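Glucose-6-phosphate isomerase (Thermus thermophilus, PDB 1ZZG) probably catalyses the reversible isomerization of glucose 6-phosphate to fructose 6-phosphate, a step shared by glycolysis and gluconeogenesis. Local coordinates at residues A[69-74]-A[121-126]. Residues are numbered along the deposited sequence; the frame is centred on the assembly and turned at random.
Sequences FVLIGI and NAVSKS
Asn121 packs its side chain against the ring of Phe69 where two neighbouring parallel strands of the five-stranded SIS-type sheet run together. Its CB lies 3.5 Å from Phe69 CZ, and CG, anti to the backbone N (chi1 180°), stays near the same end of the ring. OD1 also comes within 3.5 Å of CZ, with amide and ring planes almost perpendicular, whereas ND2 turns to the next strand and donates hydrogen bonds to Val156 O and Thr158 OG1. Replacing Phe69 by alanine is likely to open a gap beside Asn121 CB and OD1 and take from the rings of Phe95 and Phe201 one of the rings they meet. On the same face, Leu71 CD2 meets Val123 CG2 at 3.5 Å. Three backbone hydrogen bonds join the strands: Asn121 N to Val70 O, Ile72 N to Asn121 O and Val123 N to Ile72 O, the first and last nearly straight at 174°. After Gly73 the backbones diverge, and a water links Val123 O (2.7 Å) and Ile74 N. With its buried ND2 satisfied by strand 155-159 and its backbone N and O bonded to strand 68-72, Asn121 ties three adjacent strands together.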
loop_
_atom_site.group_PDB
_atom_site.type_symbol
_atom_site.label_atom_id
_atom_site.label_comp_id
_atom_site.label_asym_id
_atom_site.label_seq_id
_atom_site.Cartn_x
_atom_site.Cartn_y
_atom_site.Cartn_z
ATOM N N PHE A 69 -14.880 -4.288 -15.041
ATOM C CA PHE A 69 -14.347 -5.630 -14.825
ATOM C C PHE A 69 -14.204 -5.847 -13.320
ATOM O O PHE A 69 -13.364 -5.214 -12.679
ATOM C CB PHE A 69 -12.971 -5.735 -15.494
ATOM C CG PHE A 69 -12.419 -7.128 -15.552
ATOM C CD1 PHE A 69 -12.440 -7.847 -16.742
ATOM C CD2 PHE A 69 -11.849 -7.716 -14.426
ATOM C CE1 PHE A 69 -11.902 -9.133 -16.812
ATOM C CE2 PHE A 69 -11.310 -8.998 -14.485
ATOM C CZ PHE A 69 -11.336 -9.708 -15.683
ATOM N N VAL A 70 -15.026 -6.725 -12.753
ATOM C CA VAL A 70 -14.964 -7.000 -11.319
ATOM C C VAL A 70 -14.180 -8.288 -11.074
ATOM O O VAL A 70 -14.660 -9.385 -11.370
ATOM C CB VAL A 70 -16.386 -7.152 -10.701
ATOM C CG1 VAL A 70 -16.280 -7.551 -9.231
ATOM C CG2 VAL A 70 -17.167 -5.839 -10.846
ATOM N N LEU A 71 -12.969 -8.156 -10.541
ATOM C CA LEU A 71 -12.158 -9.334 -10.270
ATOM C C LEU A 71 -12.349 -9.774 -8.826
ATOM O O LEU A 71 -11.942 -9.079 -7.898
ATOM C CB LEU A 71 -10.674 -9.042 -10.535
ATOM C CG LEU A 71 -9.737 -10.243 -10.745
ATOM C CD1 LEU A 71 -8.350 -9.719 -11.130
ATOM C CD2 LEU A 71 -9.662 -11.111 -9.483
ATOM N N ILE A 72 -12.990 -10.921 -8.637
ATOM C CA ILE A 72 -13.204 -11.446 -7.295
ATOM C C ILE A 72 -12.069 -12.430 -7.041
ATOM O O ILE A 72 -12.070 -13.550 -7.561
ATOM C CB ILE A 72 -14.566 -12.175 -7.163
ATOM C CG1 ILE A 72 -15.703 -11.254 -7.629
ATOM C CG2 ILE A 72 -14.780 -12.593 -5.708
ATOM C CD1 ILE A 72 -17.118 -11.810 -7.417
ATOM N N GLY A 73 -11.087 -11.994 -6.259
ATOM C CA GLY A 73 -9.946 -12.843 -5.977
ATOM C C GLY A 73 -9.086 -12.202 -4.913
ATOM O O GLY A 73 -9.177 -10.994 -4.669
ATOM N N ILE A 74 -8.224 -12.996 -4.294
ATOM C CA ILE A 74 -7.402 -12.466 -3.227
ATOM C C ILE A 74 -5.989 -13.047 -3.248
ATOM O O ILE A 74 -5.761 -14.130 -3.781
ATOM C CB ILE A 74 -8.109 -12.744 -1.879
ATOM C CG1 ILE A 74 -7.559 -11.832 -0.784
ATOM C CG2 ILE A 74 -7.960 -14.211 -1.501
ATOM C CD1 ILE A 74 -8.415 -11.856 0.467
ATOM N N ASN A 121 -15.121 -11.764 -12.925
ATOM C CA ASN A 121 -14.090 -12.783 -13.096
ATOM C C ASN A 121 -13.733 -13.374 -11.738
ATOM O O ASN A 121 -13.082 -12.714 -10.923
ATOM C CB ASN A 121 -12.846 -12.146 -13.738
ATOM C CG ASN A 121 -11.705 -13.135 -13.956
ATOM O OD1 ASN A 121 -10.556 -12.726 -14.122
ATOM N ND2 ASN A 121 -12.016 -14.434 -13.969
ATOM N N ALA A 122 -14.177 -14.604 -11.487
ATOM C CA ALA A 122 -13.882 -15.279 -10.228
ATOM C C ALA A 122 -12.555 -16.009 -10.394
ATOM O O ALA A 122 -12.444 -16.945 -11.190
ATOM C CB ALA A 122 -14.979 -16.260 -9.889
ATOM N N VAL A 123 -11.556 -15.584 -9.627
ATOM C CA VAL A 123 -10.223 -16.161 -9.716
ATOM C C VAL A 123 -9.763 -16.833 -8.430
ATOM O O VAL A 123 -9.719 -16.205 -7.370
ATOM C CB VAL A 123 -9.187 -15.076 -10.079
ATOM C CG1 VAL A 123 -7.866 -15.734 -10.468
ATOM C CG2 VAL A 123 -9.722 -14.195 -11.211
ATOM N N SER A 124 -9.411 -18.112 -8.538
ATOM C CA SER A 124 -8.925 -18.892 -7.400
ATOM C C SER A 124 -8.285 -20.180 -7.912
ATOM O O SER A 124 -8.915 -20.930 -8.659
ATOM C CB SER A 124 -10.078 -19.241 -6.455
ATOM O OG SER A 124 -9.624 -20.085 -5.407
ATOM N N LYS A 125 -7.040 -20.440 -7.516
ATOM C CA LYS A 125 -6.356 -21.650 -7.964
ATOM C C LYS A 125 -7.041 -22.899 -7.412
ATOM O O LYS A 125 -7.404 -23.795 -8.170
ATOM C CB LYS A 125 -4.884 -21.642 -7.532
ATOM C CG LYS A 125 -4.126 -22.889 -7.978
ATOM C CD LYS A 125 -2.669 -22.869 -7.524
ATOM C CE LYS A 125 -1.949 -24.155 -7.920
ATOM N NZ LYS A 125 -1.855 -24.305 -9.399
ATOM N N SER A 126 -7.221 -22.945 -6.094
ATOM C CA SER A 126 -7.866 -24.085 -5.439
ATOM C C SER A 126 -9.357 -24.064 -5.742
ATOM O O SER A 126 -10.021 -25.105 -5.747
ATOM C CB SER A 126 -7.679 -24.004 -3.925
ATOM O OG SER A 126 -8.438 -22.928 -3.399
HETATM O O HOH W 1 -8.888 -16.039 -4.840
#